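Local coordinates for ATP-dependent RNA helicase HrpB (Escherichia coli, PDB 6EUD), which hydrolyses ATP to ADP and phosphate as a DExH-box NTPase of the RNA helicase class and binds single-stranded RNA, at residues A260-V272 with T280-D292. Numbering follows the deposited sequence.
Sequences AILPAPQGMRKVV and TSLTIEGIRLVVD
Lys270 starts with CG wedged between its backbone N and carbonyl carbon (chi1 67°) and then runs fully extended, which carries the ammonium to Glu285 and the end of helix 256-261. There NZ is gripped by three backbone carbonyls: Glu285 O at 2.9 Å, with NZ tilted modestly from that carbonyl plane, and Ala260 O and Leu262 O, each approached from well above its plane. Beside this grip Glu285 N donates to Ile261 O (3.0 Å, N-H...O 160°) in the carbonyl plane, tying the helix end to the 280-292 segment. With an alanine at Lys270, the three carbonyls are likely to lose their shared donor, leaving Glu285 N to Ile261 O as the remaining hydrogen bond between the two segments. These segments belong to the second RecA-like domain of the helicase, of the P-loop NTPase clan; strands 269-274 and 287-302 do not pair directly but flank strand 217-221, and the axes of the short segments 269-272 and 287-292 come within 9.0 Å at 30°. The Ile287 side chain crosses that of Lys270 at about a right angle, its CD1 4.0 Å from Lys270 CE, and Ile284 CG2 meets Val272 CG2 at 4.0 Å. Ile261 CD1 reaches Leu282 CD1, also crosswise, while its CG2 sits against Thr283 O. The Glu285 carboxylate points away from the ammonium, OE2 6.6 Å from Lys270 NZ and 3.3 Å from Pro263 CD. Leu289 CD1 touches the edge of the Arg269 guanidinium, whose nitrogens bond to the carbonyls of Leu211, Glu214 and Gly216. Thr283 packs on Thr32 of the predicted ATP-binding loop in the first helicase domain.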
ATOM      1  N   ALA A 260      22.651  -4.402 -29.666  1.00 52.36           N
ATOM      2  CA  ALA A 260      22.772  -3.576 -28.475  1.00 53.13           C
ATOM      3  C   ALA A 260      23.738  -4.154 -27.424  1.00 54.47           C
ATOM      4  O   ALA A 260      24.458  -3.399 -26.789  1.00 51.21           O
ATOM      5  CB  ALA A 260      21.403  -3.348 -27.852  1.00 49.79           C
ATOM      6  N   ILE A 261      23.770  -5.472 -27.230  1.00 56.27           N
ATOM      7  CA  ILE A 261      24.595  -6.028 -26.150  1.00 54.72           C
ATOM      8  C   ILE A 261      26.044  -6.153 -26.574  1.00 56.47           C
ATOM      9  O   ILE A 261      26.947  -5.892 -25.779  1.00 57.94           O
ATOM     10  CB  ILE A 261      24.090  -7.412 -25.668  1.00 69.31           C
ATOM     11  CG1 ILE A 261      22.755  -7.257 -24.931  1.00 68.02           C
ATOM     12  CG2 ILE A 261      25.119  -8.087 -24.749  1.00 64.80           C
ATOM     13  CD1 ILE A 261      22.269  -8.520 -24.249  1.00 67.88           C
ATOM     14  N   LEU A 262      26.257  -6.537 -27.830  1.00 58.22           N
ATOM     15  CA  LEU A 262      27.599  -6.738 -28.363  1.00 61.28           C
ATOM     16  C   LEU A 262      28.307  -5.423 -28.669  1.00 63.56           C
ATOM     17  O   LEU A 262      27.661  -4.433 -29.015  1.00 65.05           O
ATOM     18  CB  LEU A 262      27.548  -7.600 -29.623  1.00 63.17           C
ATOM     19  CG  LEU A 262      27.123  -9.047 -29.383  1.00 65.99           C
ATOM     20  CD1 LEU A 262      27.212  -9.861 -30.674  1.00 66.57           C
ATOM     21  CD2 LEU A 262      27.968  -9.670 -28.269  1.00 64.84           C
ATOM     22  N   PRO A 263      29.643  -5.410 -28.541  1.00 63.63           N
ATOM     23  CA  PRO A 263      30.416  -4.206 -28.844  1.00 60.93           C
ATOM     24  C   PRO A 263      30.101  -3.647 -30.226  1.00 57.33           C
ATOM     25  O   PRO A 263      29.828  -4.407 -31.149  1.00 57.97           O
ATOM     26  CB  PRO A 263      31.864  -4.693 -28.767  1.00 64.92           C
ATOM     27  CG  PRO A 263      31.813  -5.822 -27.793  1.00 68.96           C
ATOM     28  CD  PRO A 263      30.500  -6.506 -28.054  1.00 67.92           C
ATOM     29  N   ALA A 264      30.111  -2.323 -30.337  1.00 53.43           N
ATOM     30  CA  ALA A 264      29.972  -1.639 -31.611  1.00 51.21           C
ATOM     31  C   ALA A 264      30.958  -2.184 -32.628  1.00 54.82           C
ATOM     32  O   ALA A 264      32.084  -2.533 -32.277  1.00 56.41           O
ATOM     33  CB  ALA A 264      30.180  -0.150 -31.432  1.00 45.66           C
ATOM     34  N   PRO A 265      30.531  -2.278 -33.891  1.00 58.16           N
ATOM     35  CA  PRO A 265      31.424  -2.669 -34.992  1.00 60.65           C
ATOM     36  C   PRO A 265      32.652  -1.764 -35.081  1.00 62.43           C
ATOM     37  O   PRO A 265      32.610  -0.628 -34.583  1.00 58.34           O
ATOM     38  CB  PRO A 265      30.542  -2.511 -36.230  1.00 60.90           C
ATOM     39  CG  PRO A 265      29.150  -2.713 -35.726  1.00 61.43           C
ATOM     40  CD  PRO A 265      29.126  -2.163 -34.322  1.00 59.02           C
ATOM     41  N   GLN A 266      33.721  -2.253 -35.711  1.00 63.93           N
ATOM     42  CA  GLN A 266      34.956  -1.480 -35.813  1.00 61.44           C
ATOM     43  C   GLN A 266      34.694  -0.156 -36.526  1.00 58.14           C
ATOM     44  O   GLN A 266      33.970  -0.107 -37.524  1.00 58.76           O
ATOM     45  CB  GLN A 266      36.047  -2.281 -36.538  1.00 65.24           C
ATOM     46  CG  GLN A 266      37.401  -1.546 -36.681  1.00 70.99           C
ATOM     47  CD  GLN A 266      38.100  -1.259 -35.331  1.00 74.07           C
ATOM     48  OE1 GLN A 266      37.856  -1.943 -34.329  1.00 79.09           O
ATOM     49  NE2 GLN A 266      38.971  -0.244 -35.312  1.00 64.79           N
ATOM     50  N   GLY A 267      35.261   0.918 -35.986  1.00 56.63           N
ATOM     51  CA  GLY A 267      35.137   2.238 -36.579  1.00 57.43           C
ATOM     52  C   GLY A 267      33.943   3.028 -36.075  1.00 59.43           C
ATOM     53  O   GLY A 267      33.807   4.222 -36.359  1.00 60.70           O
ATOM     54  N   MET A 268      33.070   2.371 -35.321  1.00 56.55           N
ATOM     55  CA  MET A 268      31.860   3.032 -34.864  1.00 52.73           C
ATOM     56  C   MET A 268      31.645   2.913 -33.352  1.00 45.26           C
ATOM     57  O   MET A 268      32.311   2.146 -32.667  1.00 44.26           O
ATOM     58  CB  MET A 268      30.659   2.469 -35.621  1.00 54.40           C
ATOM     59  CG  MET A 268      30.715   2.735 -37.133  1.00 54.47           C
ATOM     60  SD  MET A 268      29.145   2.338 -37.894  1.00 82.24           S
ATOM     61  CE  MET A 268      28.922   0.662 -37.307  1.00 74.45           C
ATOM     62  N   ARG A 269      30.722   3.712 -32.842  1.00 40.50           N
ATOM     63  CA  ARG A 269      30.358   3.700 -31.434  1.00 39.53           C
ATOM     64  C   ARG A 269      28.855   3.523 -31.350  1.00 36.54           C
ATOM     65  O   ARG A 269      28.149   3.887 -32.280  1.00 41.38           O
ATOM     66  CB  ARG A 269      30.797   4.998 -30.749  1.00 40.58           C
ATOM     67  CG  ARG A 269      30.152   6.255 -31.338  1.00 40.81           C
ATOM     68  CD  ARG A 269      30.919   7.521 -31.000  1.00 38.75           C
ATOM     69  NE  ARG A 269      31.099   7.688 -29.566  1.00 36.34           N
ATOM     70  CZ  ARG A 269      31.331   8.856 -28.984  1.00 36.79           C
ATOM     71  NH1 ARG A 269      31.399   9.954 -29.725  1.00 36.56           N
ATOM     72  NH2 ARG A 269      31.489   8.934 -27.665  1.00 36.55           N
ATOM     73  N   LYS A 270      28.355   2.980 -30.248  1.00 33.76           N
ATOM     74  CA  LYS A 270      26.915   2.777 -30.108  1.00 33.90           C
ATOM     75  C   LYS A 270      26.303   3.522 -28.927  1.00 37.05           C
ATOM     76  O   LYS A 270      26.933   3.709 -27.885  1.00 40.91           O
ATOM     77  CB  LYS A 270      26.602   1.279 -29.984  1.00 38.36           C
ATOM     78  CG  LYS A 270      27.119   0.660 -28.704  1.00 43.18           C
ATOM     79  CD  LYS A 270      26.803  -0.831 -28.587  1.00 46.58           C
ATOM     80  CE  LYS A 270      27.323  -1.342 -27.250  1.00 43.47           C
ATOM     81  NZ  LYS A 270      27.092  -2.776 -27.029  1.00 43.99           N
ATOM     82  N   VAL A 271      25.061   3.953 -29.113  1.00 36.51           N
ATOM     83  CA  VAL A 271      24.231   4.414 -28.022  1.00 33.76           C
ATOM     84  C   VAL A 271      23.171   3.364 -27.746  1.00 34.75           C
ATOM     85  O   VAL A 271      22.337   3.084 -28.598  1.00 41.41           O
ATOM     86  CB  VAL A 271      23.552   5.752 -28.332  1.00 32.03           C
ATOM     87  CG1 VAL A 271      22.608   6.145 -27.182  1.00 25.72           C
ATOM     88  CG2 VAL A 271      24.602   6.833 -28.589  1.00 30.49           C
ATOM     89  N   VAL A 272      23.208   2.780 -26.560  1.00 29.67           N
ATOM     90  CA  VAL A 272      22.215   1.800 -26.188  1.00 32.77           C
ATOM     91  C   VAL A 272      21.166   2.486 -25.341  1.00 34.59           C
ATOM     92  O   VAL A 272      21.465   3.054 -24.294  1.00 39.02           O
ATOM     93  CB  VAL A 272      22.832   0.608 -25.430  1.00 26.87           C
ATOM     94  CG1 VAL A 272      21.768  -0.366 -25.033  1.00 29.30           C
ATOM     95  CG2 VAL A 272      23.841  -0.090 -26.298  1.00 31.08           C
ATOM     96  N   THR A 280      21.170  -4.083 -13.678  1.00 61.81           N
ATOM     97  CA  THR A 280      21.782  -5.184 -12.927  1.00 65.28           C
ATOM     98  C   THR A 280      21.651  -6.524 -13.641  1.00 68.88           C
ATOM     99  O   THR A 280      22.557  -7.342 -13.573  1.00 71.23           O
ATOM    100  CB  THR A 280      21.164  -5.351 -11.502  1.00 74.54           C
ATOM    101  OG1 THR A 280      19.780  -5.716 -11.615  1.00 77.08           O
ATOM    102  CG2 THR A 280      21.292  -4.082 -10.670  1.00 68.30           C
ATOM    103  N   SER A 281      20.525  -6.738 -14.322  1.00 71.37           N
ATOM    104  CA  SER A 281      20.189  -8.051 -14.888  1.00 74.26           C
ATOM    105  C   SER A 281      20.844  -8.349 -16.229  1.00 74.23           C
ATOM    106  O   SER A 281      21.029  -9.508 -16.605  1.00 74.34           O
ATOM    107  CB  SER A 281      18.678  -8.178 -15.061  1.00 74.25           C
ATOM    108  OG  SER A 281      18.231  -7.444 -16.182  1.00 76.20           O
ATOM    109  N   LEU A 282      21.171  -7.295 -16.959  1.00 75.36           N
ATOM    110  CA  LEU A 282      21.700  -7.443 -18.301  1.00 72.16           C
ATOM    111  C   LEU A 282      23.056  -6.761 -18.396  1.00 70.14           C
ATOM    112  O   LEU A 282      23.257  -5.670 -17.852  1.00 71.18           O
ATOM    113  CB  LEU A 282      20.715  -6.859 -19.312  1.00 73.02           C
ATOM    114  CG  LEU A 282      20.647  -7.465 -20.706  1.00 72.93           C
ATOM    115  CD1 LEU A 282      20.701  -8.976 -20.627  1.00 76.33           C
ATOM    116  CD2 LEU A 282      19.350  -7.021 -21.348  1.00 67.60           C
ATOM    117  N   THR A 283      23.989  -7.419 -19.065  1.00 67.54           N
ATOM    118  CA  THR A 283      25.313  -6.863 -19.247  1.00 69.51           C
ATOM    119  C   THR A 283      25.512  -6.372 -20.673  1.00 67.31           C
ATOM    120  O   THR A 283      25.571  -7.160 -21.616  1.00 71.69           O
ATOM    121  CB  THR A 283      26.390  -7.890 -18.874  1.00 74.70           C
ATOM    122  OG1 THR A 283      26.431  -8.018 -17.447  1.00 78.99           O
ATOM    123  CG2 THR A 283      27.761  -7.468 -19.382  1.00 74.27           C
ATOM    124  N   ILE A 284      25.597  -5.054 -20.818  1.00 62.61           N
ATOM    125  CA  ILE A 284      25.872  -4.435 -22.108  1.00 56.73           C
ATOM    126  C   ILE A 284      27.372  -4.165 -22.216  1.00 55.20           C
ATOM    127  O   ILE A 284      27.965  -3.538 -21.339  1.00 54.43           O
ATOM    128  CB  ILE A 284      25.070  -3.132 -22.309  1.00 52.68           C
ATOM    129  CG1 ILE A 284      23.587  -3.437 -22.547  1.00 53.66           C
ATOM    130  CG2 ILE A 284      25.553  -2.410 -23.527  1.00 49.10           C
ATOM    131  CD1 ILE A 284      22.792  -3.730 -21.316  1.00 54.60           C
ATOM    132  N   GLU A 285      27.985  -4.662 -23.284  1.00 50.37           N
ATOM    133  CA  GLU A 285      29.427  -4.575 -23.423  1.00 52.16           C
ATOM    134  C   GLU A 285      29.892  -3.344 -24.205  1.00 46.99           C
ATOM    135  O   GLU A 285      29.119  -2.730 -24.929  1.00 51.18           O
ATOM    136  CB  GLU A 285      29.948  -5.841 -24.087  1.00 61.41           C
ATOM    137  CG  GLU A 285      29.504  -7.095 -23.386  1.00 70.86           C
ATOM    138  CD  GLU A 285      29.710  -8.311 -24.241  1.00 82.75           C
ATOM    139  OE1 GLU A 285      29.120  -9.360 -23.919  1.00 87.68           O
ATOM    140  OE2 GLU A 285      30.463  -8.216 -25.238  1.00 87.66           O
ATOM    141  N   GLY A 286      31.161  -2.992 -24.029  1.00 39.52           N
ATOM    142  CA  GLY A 286      31.812  -1.913 -24.756  1.00 35.33           C
ATOM    143  C   GLY A 286      31.461  -0.530 -24.237  1.00 38.96           C
ATOM    144  O   GLY A 286      31.732   0.471 -24.901  1.00 43.18           O
ATOM    145  N   ILE A 287      30.853  -0.468 -23.053  1.00 37.29           N
ATOM    146  CA  ILE A 287      30.334   0.790 -22.514  1.00 34.36           C
ATOM    147  C   ILE A 287      31.327   1.453 -21.578  1.00 35.38           C
ATOM    148  O   ILE A 287      31.861   0.787 -20.695  1.00 39.22           O
ATOM    149  CB  ILE A 287      28.990   0.562 -21.761  1.00 27.70           C
ATOM    150  CG1 ILE A 287      27.974  -0.116 -22.689  1.00 33.32           C
ATOM    151  CG2 ILE A 287      28.436   1.879 -21.229  1.00 26.66           C
ATOM    152  CD1 ILE A 287      27.520   0.764 -23.892  1.00 27.76           C
ATOM    153  N   ARG A 288      31.581   2.751 -21.771  1.00 27.65           N
ATOM    154  CA  ARG A 288      32.328   3.545 -20.772  1.00 32.13           C
ATOM    155  C   ARG A 288      31.638   4.896 -20.472  1.00 31.58           C
ATOM    156  O   ARG A 288      32.094   5.656 -19.634  1.00 36.00           O
ATOM    157  CB  ARG A 288      33.785   3.772 -21.220  1.00 27.92           C
ATOM    158  CG  ARG A 288      33.966   4.833 -22.262  1.00 29.87           C
ATOM    159  CD  ARG A 288      35.444   5.193 -22.466  1.00 31.89           C
ATOM    160  NE  ARG A 288      36.020   5.892 -21.314  1.00 34.21           N
ATOM    161  CZ  ARG A 288      36.187   7.212 -21.230  1.00 33.02           C
ATOM    162  NH1 ARG A 288      35.820   8.003 -22.227  1.00 30.45           N
ATOM    163  NH2 ARG A 288      36.730   7.743 -20.145  1.00 33.41           N
ATOM    164  N   LEU A 289      30.527   5.173 -21.152  1.00 29.43           N
ATOM    165  CA  LEU A 289      29.691   6.353 -20.886  1.00 27.06           C
ATOM    166  C   LEU A 289      28.268   5.933 -20.512  1.00 29.80           C
ATOM    167  O   LEU A 289      27.654   5.124 -21.203  1.00 32.15           O
ATOM    168  CB  LEU A 289      29.634   7.269 -22.108  1.00 25.22           C
ATOM    169  CG  LEU A 289      30.985   7.676 -22.716  1.00 28.92           C
ATOM    170  CD1 LEU A 289      30.772   8.527 -23.953  1.00 25.84           C
ATOM    171  CD2 LEU A 289      31.838   8.402 -21.692  1.00 25.48           C
ATOM    172  N   VAL A 290      27.742   6.484 -19.423  1.00 25.50           N
ATOM    173  CA  VAL A 290      26.347   6.303 -19.087  1.00 23.82           C
ATOM    174  C   VAL A 290      25.608   7.662 -19.040  1.00 30.58           C
ATOM    175  O   VAL A 290      26.129   8.685 -18.567  1.00 26.10           O
ATOM    176  CB  VAL A 290      26.207   5.543 -17.745  1.00 27.55           C
ATOM    177  CG1 VAL A 290      24.837   5.746 -17.113  1.00 23.32           C
ATOM    178  CG2 VAL A 290      26.518   4.040 -17.940  1.00 24.94           C
ATOM    179  N   VAL A 291      24.392   7.673 -19.569  1.00 30.06           N
ATOM    180  CA  VAL A 291      23.511   8.797 -19.349  1.00 26.72           C
ATOM    181  C   VAL A 291      22.279   8.262 -18.660  1.00 27.47           C
ATOM    182  O   VAL A 291      21.584   7.395 -19.174  1.00 30.69           O
ATOM    183  CB  VAL A 291      23.136   9.553 -20.658  1.00 27.07           C
ATOM    184  CG1 VAL A 291      22.140  10.675 -20.353  1.00 25.40           C
ATOM    185  CG2 VAL A 291      24.398  10.112 -21.341  1.00 23.08           C
ATOM    186  N   ASP A 292      22.028   8.798 -17.476  1.00 27.53           N
ATOM    187  CA  ASP A 292      20.981   8.327 -16.592  1.00 28.31           C
ATOM    188  C   ASP A 292      19.913   9.417 -16.396  1.00 31.66           C
ATOM    189  O   ASP A 292      20.177  10.477 -15.772  1.00 29.51           O
ATOM    190  CB  ASP A 292      21.598   7.897 -15.248  1.00 26.84           C
ATOM    191  CG  ASP A 292      20.548   7.598 -14.189  1.00 31.32           C
ATOM    192  OD1 ASP A 292      19.446   7.119 -14.544  1.00 35.88           O
ATOM    193  OD2 ASP A 292      20.827   7.846 -12.998  1.00 28.91           O
TER